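Local coordinates for protein nitrite oxidoreductase subunit C (PDB 7B04) that is a heme- and calcium-binding subunit of a nitrite oxidoreductase complex from an anammox bacterium and probably serves in electron transfer, at residues C[114-119]-C[260-265]; C[124-129]-C[185-190]. All blocks are in the same frame, centred on the assembly; numbering follows the deposited sequence.

From the N terminus, the chain first reaches 114-119, the end of strand 108-116 and the start of the loop after it. That loop goes on through 124-129 before strand 133-139 begins. The chain then passes helix 169-175 and enters the loop that holds 185-190. Contact 2 closes here, bringing two loops together across 55 residues. Contact 1 closes later, when strand 262-270 pairs with strand 108-116, so contact 2 is nested inside its larger loop. The two contacts do not touch; their centres lie about 23 Å apart. Contact 1 belongs to the beta framework and a calcium site, contact 2 to a projecting region facing subunits A and B.

Contact 1 of 2, residues C[114-119]-C[260-265]. With CA (calcium ion), chain B.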
ATOM      1  N   ILE C 114     -12.489  49.493 -23.663  1.00 25.01           N
ATOM      2  CA  ILE C 114     -13.732  49.127 -22.994  1.00 23.97           C
ATOM      3  C   ILE C 114     -14.506  48.144 -23.861  1.00 28.60           C
ATOM      4  O   ILE C 114     -14.729  48.396 -25.052  1.00 29.08           O
ATOM      5  CB  ILE C 114     -14.602  50.365 -22.715  1.00 27.22           C
ATOM      6  CG1 ILE C 114     -13.966  51.247 -21.645  1.00 27.88           C
ATOM      7  CG2 ILE C 114     -16.002  49.957 -22.317  1.00 23.37           C
ATOM      8  CD1 ILE C 114     -14.672  52.571 -21.456  1.00 28.77           C
ATOM      9  N   TRP C 115     -14.929  47.037 -23.257  1.00 28.50           N
ATOM     10  CA  TRP C 115     -15.782  46.065 -23.920  1.00 24.90           C
ATOM     11  C   TRP C 115     -16.727  45.483 -22.881  1.00 25.54           C
ATOM     12  O   TRP C 115     -16.479  45.565 -21.675  1.00 28.67           O
ATOM     13  CB  TRP C 115     -14.969  44.956 -24.595  1.00 24.38           C
ATOM     14  CG  TRP C 115     -14.309  44.017 -23.634  1.00 28.21           C
ATOM     15  CD1 TRP C 115     -14.772  42.798 -23.227  1.00 34.80           C
ATOM     16  CD2 TRP C 115     -13.065  44.221 -22.953  1.00 26.25           C
ATOM     17  NE1 TRP C 115     -13.889  42.229 -22.341  1.00 38.14           N
ATOM     18  CE2 TRP C 115     -12.834  43.083 -22.156  1.00 33.03           C
ATOM     19  CE3 TRP C 115     -12.125  45.255 -22.944  1.00 32.19           C
ATOM     20  CZ2 TRP C 115     -11.698  42.949 -21.358  1.00 29.29           C
ATOM     21  CZ3 TRP C 115     -11.001  45.121 -22.150  1.00 31.27           C
ATOM     22  CH2 TRP C 115     -10.798  43.978 -21.368  1.00 23.31           C
ATOM     23  N   ASP C 116     -17.813  44.889 -23.356  1.00 26.67           N
ATOM     24  CA  ASP C 116     -18.840  44.342 -22.480  1.00 30.37           C
ATOM     25  C   ASP C 116     -18.636  42.852 -22.282  1.00 28.61           C
ATOM     26  O   ASP C 116     -18.501  42.097 -23.241  1.00 24.97           O
ATOM     27  CB  ASP C 116     -20.242  44.583 -23.020  1.00 23.61           C
ATOM     28  CG  ASP C 116     -20.453  46.006 -23.491  1.00 37.14           C
ATOM     29  OD1 ASP C 116     -20.421  46.909 -22.628  1.00 50.77           O
ATOM     30  OD2 ASP C 116     -20.687  46.225 -24.702  1.00 37.91           O
ATOM     31  N   ASP C 117     -18.554  42.433 -21.038  1.00 30.64           N
ATOM     32  CA  ASP C 117     -18.493  41.005 -20.748  1.00 28.64           C
ATOM     33  C   ASP C 117     -19.131  40.710 -19.399  1.00 31.66           C
ATOM     34  O   ASP C 117     -18.911  41.417 -18.418  1.00 41.25           O
ATOM     35  CB  ASP C 117     -17.079  40.413 -20.944  1.00 36.06           C
ATOM     36  CG  ASP C 117     -16.841  39.096 -20.175  1.00 38.49           C
ATOM     37  OD1 ASP C 117     -17.442  38.074 -20.585  1.00 54.79           O
ATOM     38  OD2 ASP C 117     -15.830  39.109 -19.368  1.00 55.17           O
ATOM     39  N   ALA C 118     -20.019  39.718 -19.408  1.00 28.80           N
ATOM     40  CA  ALA C 118     -20.913  39.399 -18.304  1.00 33.07           C
ATOM     41  C   ALA C 118     -20.247  38.644 -17.164  1.00 41.61           C
ATOM     42  O   ALA C 118     -20.878  38.466 -16.116  1.00 52.76           O
ATOM     43  CB  ALA C 118     -22.090  38.571 -18.832  1.00 31.26           C
ATOM     44  N   THR C 119     -18.991  38.233 -17.314  1.00 33.25           N
ATOM     45  CA  THR C 119     -18.332  37.383 -16.334  1.00 28.11           C
ATOM     46  C   THR C 119     -16.990  37.983 -15.952  1.00 34.15           C
ATOM     47  O   THR C 119     -16.242  38.456 -16.812  1.00 38.96           O
ATOM     48  CB  THR C 119     -18.142  35.951 -16.848  1.00 32.61           C
ATOM     49  OG1 THR C 119     -17.207  35.948 -17.931  1.00 36.98           O
ATOM     50  CG2 THR C 119     -19.462  35.364 -17.321  1.00 33.23           C
ATOM     51  N   ASN C 260     -20.637  46.166 -13.556  1.00 36.27           N
ATOM     52  CA  ASN C 260     -21.895  45.966 -14.273  1.00 30.80           C
ATOM     53  C   ASN C 260     -21.663  45.352 -15.654  1.00 24.98           C
ATOM     54  O   ASN C 260     -21.993  45.929 -16.692  1.00 24.76           O
ATOM     55  CB  ASN C 260     -22.661  47.286 -14.372  1.00 29.45           C
ATOM     56  CG  ASN C 260     -23.129  47.782 -13.020  1.00 32.94           C
ATOM     57  OD1 ASN C 260     -23.644  47.011 -12.209  1.00 24.92           O
ATOM     58  ND2 ASN C 260     -22.931  49.069 -12.760  1.00 31.72           N
ATOM     59  N   LYS C 261     -21.099  44.147 -15.639  1.00 27.63           N
ATOM     60  CA  LYS C 261     -20.897  43.356 -16.853  1.00 33.65           C
ATOM     61  C   LYS C 261     -20.103  44.114 -17.919  1.00 30.87           C
ATOM     62  O   LYS C 261     -20.361  43.993 -19.119  1.00 25.55           O
ATOM     63  CB  LYS C 261     -22.233  42.852 -17.404  1.00 24.63           C
ATOM     64  CG  LYS C 261     -22.875  41.810 -16.499  1.00 29.27           C
ATOM     65  CD  LYS C 261     -24.111  41.177 -17.111  1.00 30.41           C
ATOM     66  CE  LYS C 261     -24.657  40.087 -16.198  1.00 23.37           C
ATOM     67  NZ  LYS C 261     -25.850  39.412 -16.778  1.00 45.28           N
ATOM     68  N   LYS C 262     -19.145  44.931 -17.483  1.00 29.57           N
ATOM     69  CA  LYS C 262     -18.291  45.641 -18.426  1.00 32.43           C
ATOM     70  C   LYS C 262     -16.876  45.769 -17.877  1.00 28.86           C
ATOM     71  O   LYS C 262     -16.684  45.985 -16.678  1.00 31.65           O
ATOM     72  CB  LYS C 262     -18.852  47.035 -18.727  1.00 30.49           C
ATOM     73  CG  LYS C 262     -17.843  47.999 -19.321  1.00 29.32           C
ATOM     74  CD  LYS C 262     -18.490  49.317 -19.687  1.00 36.42           C
ATOM     75  CE  LYS C 262     -19.259  49.184 -20.986  1.00 46.56           C
ATOM     76  NZ  LYS C 262     -19.671  50.491 -21.560  1.00 46.35           N
ATOM     77  N   TRP C 263     -15.892  45.622 -18.765  1.00 27.12           N
ATOM     78  CA  TRP C 263     -14.485  45.795 -18.434  1.00 27.80           C
ATOM     79  C   TRP C 263     -14.010  47.163 -18.905  1.00 28.63           C
ATOM     80  O   TRP C 263     -14.380  47.620 -19.990  1.00 26.67           O
ATOM     81  CB  TRP C 263     -13.618  44.714 -19.081  1.00 23.52           C
ATOM     82  CG  TRP C 263     -13.516  43.446 -18.298  1.00 19.85           C
ATOM     83  CD1 TRP C 263     -14.121  42.259 -18.583  1.00 27.58           C
ATOM     84  CD2 TRP C 263     -12.755  43.232 -17.101  1.00 20.48           C
ATOM     85  NE1 TRP C 263     -13.789  41.319 -17.637  1.00 30.73           N
ATOM     86  CE2 TRP C 263     -12.952  41.891 -16.716  1.00 26.30           C
ATOM     87  CE3 TRP C 263     -11.930  44.044 -16.316  1.00 24.28           C
ATOM     88  CZ2 TRP C 263     -12.355  41.344 -15.582  1.00 30.12           C
ATOM     89  CZ3 TRP C 263     -11.338  43.498 -15.190  1.00 25.19           C
ATOM     90  CH2 TRP C 263     -11.553  42.161 -14.835  1.00 26.07           C
ATOM     91  N   THR C 264     -13.184  47.811 -18.088  1.00 23.99           N
ATOM     92  CA  THR C 264     -12.495  49.034 -18.483  1.00 22.56           C
ATOM     93  C   THR C 264     -11.029  48.860 -18.117  1.00 24.24           C
ATOM     94  O   THR C 264     -10.686  48.779 -16.933  1.00 25.29           O
ATOM     95  CB  THR C 264     -13.089  50.273 -17.812  1.00 23.92           C
ATOM     96  OG1 THR C 264     -14.490  50.347 -18.099  1.00 24.65           O
ATOM     97  CG2 THR C 264     -12.414  51.530 -18.343  1.00 21.88           C
ATOM     98  N   VAL C 265     -10.169  48.804 -19.129  1.00 22.52           N
ATOM     99  CA  VAL C 265      -8.739  48.615 -18.939  1.00 28.04           C
ATOM    100  C   VAL C 265      -8.014  49.770 -19.605  1.00 22.99           C
ATOM    101  O   VAL C 265      -8.376  50.187 -20.711  1.00 27.23           O
ATOM    102  CB  VAL C 265      -8.269  47.268 -19.531  1.00 28.92           C
ATOM    103  CG1 VAL C 265      -6.760  47.101 -19.385  1.00 22.01           C
ATOM    104  CG2 VAL C 265      -9.013  46.109 -18.886  1.00 24.35           C
TER
HETATM  105 CA    CA B 402     -15.285  37.058 -18.503  1.00 33.15          CA
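Over one face of the Trp115 indole lies CB of Trp263, not its ring. This CB makes a CH-pi contact with the six-membered ring of Trp115, 3.6 Å from its centroid. The two indoles run side by side; their planes are 23° apart and displaced, with little overlap. Val265 CG2 meets the same Trp115 ring obliquely. Trp167 of strand 162-168 meets the Trp263 ring edge-to-face. In the plane of the Trp263 ring, at its edge, lies Asp117 OD2, 3.5 Å from NE1 of Trp263. The carboxylate is nearly coplanar with that ring. OD2 binds the calcium ion at 2.3 Å. With OG1 between the backbone N and the carbonyl carbon (chi1 67°), Thr119 binds the metal through both oxygens. Asn121, Asp132 and Asn295 complete the site.

Strands 108-116 and 262-270 are antiparallel neighbours in the beta-rich domain of the ethylbenzene dehydrogenase family. Trp115 and Trp263 form a hydrogen-bonded pair. Trp263 N gives the stronger bond, 3.0 Å to Trp115 O; the return bond is weak.

Ile114, Asp116, Lys262 and Thr264 point to the other face. Ile114 CG1 packs 3.7 Å from Thr264 CG2. Lys262 lays its CE 3.6 Å from Ile114 CG2, and its NZ forms a long salt bridge with Asp116 OD1. Beyond the paired strands, the extended Lys261 chain packs along Ala118.

Contact 2 of 2, residues C[124-129]-C[185-190]; sequences AIATQE and PARYPN
Glu129 and Arg187 carry the charged contact; their side chains approach from opposite directions. OE1 of Glu129 lies 3.3 Å from NE of Arg187, a salt bridge that includes a weak, bent hydrogen bond (135° at the hydrogen). OE2 comes to 3.4 Å from NH2 of Arg187, and the carboxylate and guanidinium planes are 25° apart. The Gln128 amide stands nearly upright to the guanidinium plane; its OE1 accepts a hydrogen bond from Asp136 N of subunit B.

The packing contacts centre on Ile125 and Ala126. Ile125 CG2 packs 3.8 Å from Arg187 CB. The Ala126 methyl sits against Arg187 NE and the hydroxyl end of Tyr188. Within 185-190, Arg187 CG lies over the Tyr188 ring, toward its rim. The arginine is bent at chi2 (65°), with its outer chain directed to Glu129.

The backbone contribution is local. A type I beta turn from Ala126 to Glu129 is closed by Glu129 N to Ala126 O.

The paired loops lie in the interface with subunit B, whose Asp136 also hydrogen-bonds Tyr188 OH. Glu129 is the nearer acid to Arg187, and Asp136 of subunit B probably adds a weaker, longer-range share of the charge balance.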
ATOM      1  N   ALA C 124      -6.703  31.937 -13.029  1.00 27.64           N
ATOM      2  CA  ALA C 124      -6.510  30.757 -13.868  1.00 26.45           C
ATOM      3  C   ALA C 124      -5.733  29.676 -13.108  1.00 24.16           C
ATOM      4  O   ALA C 124      -4.721  29.141 -13.556  1.00 22.72           O
ATOM      5  CB  ALA C 124      -5.818  31.132 -15.178  1.00 30.00           C
ATOM      6  N   ILE C 125      -6.165  29.382 -11.888  1.00 25.19           N
ATOM      7  CA  ILE C 125      -5.496  28.387 -11.053  1.00 25.49           C
ATOM      8  C   ILE C 125      -6.088  26.996 -11.257  1.00 23.35           C
ATOM      9  O   ILE C 125      -5.362  26.002 -11.276  1.00 24.61           O
ATOM     10  CB  ILE C 125      -5.585  28.811  -9.568  1.00 29.30           C
ATOM     11  CG1 ILE C 125      -4.752  30.071  -9.313  1.00 23.48           C
ATOM     12  CG2 ILE C 125      -5.123  27.671  -8.660  1.00 24.98           C
ATOM     13  CD1 ILE C 125      -4.571  30.404  -7.848  1.00 25.46           C
ATOM     14  N   ALA C 126      -7.395  26.902 -11.456  1.00 23.59           N
ATOM     15  CA  ALA C 126      -8.015  25.608 -11.706  1.00 24.30           C
ATOM     16  C   ALA C 126      -7.825  25.221 -13.169  1.00 24.22           C
ATOM     17  O   ALA C 126      -7.754  26.079 -14.056  1.00 20.92           O
ATOM     18  CB  ALA C 126      -9.499  25.636 -11.339  1.00 25.93           C
ATOM     19  N   THR C 127      -7.765  23.912 -13.418  1.00 23.15           N
ATOM     20  CA  THR C 127      -7.428  23.417 -14.751  1.00 22.30           C
ATOM     21  C   THR C 127      -8.439  23.842 -15.814  1.00 24.89           C
ATOM     22  O   THR C 127      -8.069  24.079 -16.971  1.00 25.85           O
ATOM     23  CB  THR C 127      -7.309  21.886 -14.714  1.00 24.34           C
ATOM     24  OG1 THR C 127      -6.205  21.512 -13.887  1.00 38.94           O
ATOM     25  CG2 THR C 127      -7.116  21.329 -16.114  1.00 23.03           C
ATOM     26  N   GLN C 128      -9.704  23.988 -15.438  1.00 23.81           N
ATOM     27  CA  GLN C 128     -10.781  24.316 -16.372  1.00 22.73           C
ATOM     28  C   GLN C 128     -11.052  25.819 -16.476  1.00 26.64           C
ATOM     29  O   GLN C 128     -11.993  26.221 -17.170  1.00 35.99           O
ATOM     30  CB  GLN C 128     -12.063  23.555 -16.006  1.00 29.50           C
ATOM     31  CG  GLN C 128     -12.759  24.017 -14.744  1.00 33.47           C
ATOM     32  CD  GLN C 128     -12.082  23.490 -13.504  1.00 30.62           C
ATOM     33  OE1 GLN C 128     -11.457  22.430 -13.528  1.00 32.01           O
ATOM     34  NE2 GLN C 128     -12.186  24.235 -12.413  1.00 26.27           N
ATOM     35  N   GLU C 129     -10.333  26.649 -15.722  1.00 25.47           N
ATOM     36  CA  GLU C 129     -10.603  28.079 -15.668  1.00 24.85           C
ATOM     37  C   GLU C 129      -9.529  28.872 -16.402  1.00 27.86           C
ATOM     38  O   GLU C 129      -8.333  28.564 -16.315  1.00 32.64           O
ATOM     39  CB  GLU C 129     -10.694  28.539 -14.212  1.00 18.75           C
ATOM     40  CG  GLU C 129     -11.855  27.891 -13.499  1.00 20.06           C
ATOM     41  CD  GLU C 129     -12.091  28.478 -12.124  1.00 27.85           C
ATOM     42  OE1 GLU C 129     -11.166  29.112 -11.581  1.00 32.28           O
ATOM     43  OE2 GLU C 129     -13.194  28.296 -11.583  1.00 29.24           O
ATOM     44  N   PRO C 185      -4.305  27.709  -2.204  1.00 31.54           N
ATOM     45  CA  PRO C 185      -5.379  27.807  -1.199  1.00 32.24           C
ATOM     46  C   PRO C 185      -6.414  28.881  -1.498  1.00 36.69           C
ATOM     47  O   PRO C 185      -7.536  28.796  -0.981  1.00 33.88           O
ATOM     48  CB  PRO C 185      -4.620  28.106   0.101  1.00 26.90           C
ATOM     49  CG  PRO C 185      -3.287  27.503  -0.113  1.00 28.63           C
ATOM     50  CD  PRO C 185      -2.976  27.723  -1.567  1.00 35.79           C
ATOM     51  N   ALA C 186      -6.079  29.885  -2.312  1.00 33.96           N
ATOM     52  CA  ALA C 186      -7.072  30.876  -2.710  1.00 29.36           C
ATOM     53  C   ALA C 186      -8.167  30.258  -3.569  1.00 28.05           C
ATOM     54  O   ALA C 186      -9.305  30.741  -3.564  1.00 37.12           O
ATOM     55  CB  ALA C 186      -6.398  32.029  -3.453  1.00 30.39           C
ATOM     56  N   ARG C 187      -7.845  29.198  -4.309  1.00 27.84           N
ATOM     57  CA  ARG C 187      -8.813  28.501  -5.145  1.00 28.24           C
ATOM     58  C   ARG C 187      -9.437  27.300  -4.452  1.00 25.66           C
ATOM     59  O   ARG C 187     -10.624  27.026  -4.657  1.00 32.13           O
ATOM     60  CB  ARG C 187      -8.149  28.048  -6.452  1.00 28.98           C
ATOM     61  CG  ARG C 187      -9.044  27.230  -7.374  1.00 25.71           C
ATOM     62  CD  ARG C 187     -10.207  28.055  -7.893  1.00 24.27           C
ATOM     63  NE  ARG C 187     -11.064  27.298  -8.796  1.00 29.34           N
ATOM     64  CZ  ARG C 187     -12.081  26.543  -8.397  1.00 27.08           C
ATOM     65  NH1 ARG C 187     -12.366  26.449  -7.105  1.00 26.81           N
ATOM     66  NH2 ARG C 187     -12.810  25.884  -9.285  1.00 27.52           N
ATOM     67  N   TYR C 188      -8.667  26.580  -3.639  1.00 26.90           N
ATOM     68  CA  TYR C 188      -9.138  25.392  -2.927  1.00 28.95           C
ATOM     69  C   TYR C 188      -8.884  25.597  -1.439  1.00 35.89           C
ATOM     70  O   TYR C 188      -7.891  25.099  -0.891  1.00 38.44           O
ATOM     71  CB  TYR C 188      -8.450  24.131  -3.449  1.00 23.25           C
ATOM     72  CG  TYR C 188      -8.638  23.910  -4.933  1.00 24.54           C
ATOM     73  CD1 TYR C 188      -9.846  23.444  -5.436  1.00 31.95           C
ATOM     74  CD2 TYR C 188      -7.611  24.169  -5.832  1.00 25.73           C
ATOM     75  CE1 TYR C 188     -10.026  23.241  -6.792  1.00 30.93           C
ATOM     76  CE2 TYR C 188      -7.780  23.966  -7.190  1.00 31.26           C
ATOM     77  CZ  TYR C 188      -8.991  23.503  -7.664  1.00 35.32           C
ATOM     78  OH  TYR C 188      -9.169  23.300  -9.014  1.00 27.73           O
ATOM     79  N   PRO C 189      -9.766  26.328  -0.751  1.00 35.30           N
ATOM     80  CA  PRO C 189      -9.493  26.681   0.653  1.00 35.07           C
ATOM     81  C   PRO C 189      -9.506  25.501   1.610  1.00 37.01           C
ATOM     82  O   PRO C 189      -9.018  25.643   2.739  1.00 36.02           O
ATOM     83  CB  PRO C 189     -10.611  27.678   0.985  1.00 28.88           C
ATOM     84  CG  PRO C 189     -11.721  27.309   0.060  1.00 33.15           C
ATOM     85  CD  PRO C 189     -11.069  26.843  -1.212  1.00 32.87           C
ATOM     86  N   ASN C 190     -10.035  24.347   1.209  1.00 32.06           N
ATOM     87  CA  ASN C 190     -10.081  23.175   2.074  1.00 36.67           C
ATOM     88  C   ASN C 190      -8.865  22.271   1.918  1.00 36.61           C
ATOM     89  O   ASN C 190      -8.794  21.233   2.586  1.00 29.87           O
ATOM     90  CB  ASN C 190     -11.351  22.364   1.797  1.00 33.69           C
ATOM     91  CG  ASN C 190     -12.617  23.151   2.058  1.00 30.97           C
ATOM     92  OD1 ASN C 190     -12.688  23.945   2.994  1.00 38.35           O
ATOM     93  ND2 ASN C 190     -13.629  22.932   1.227  1.00 33.42           N
TER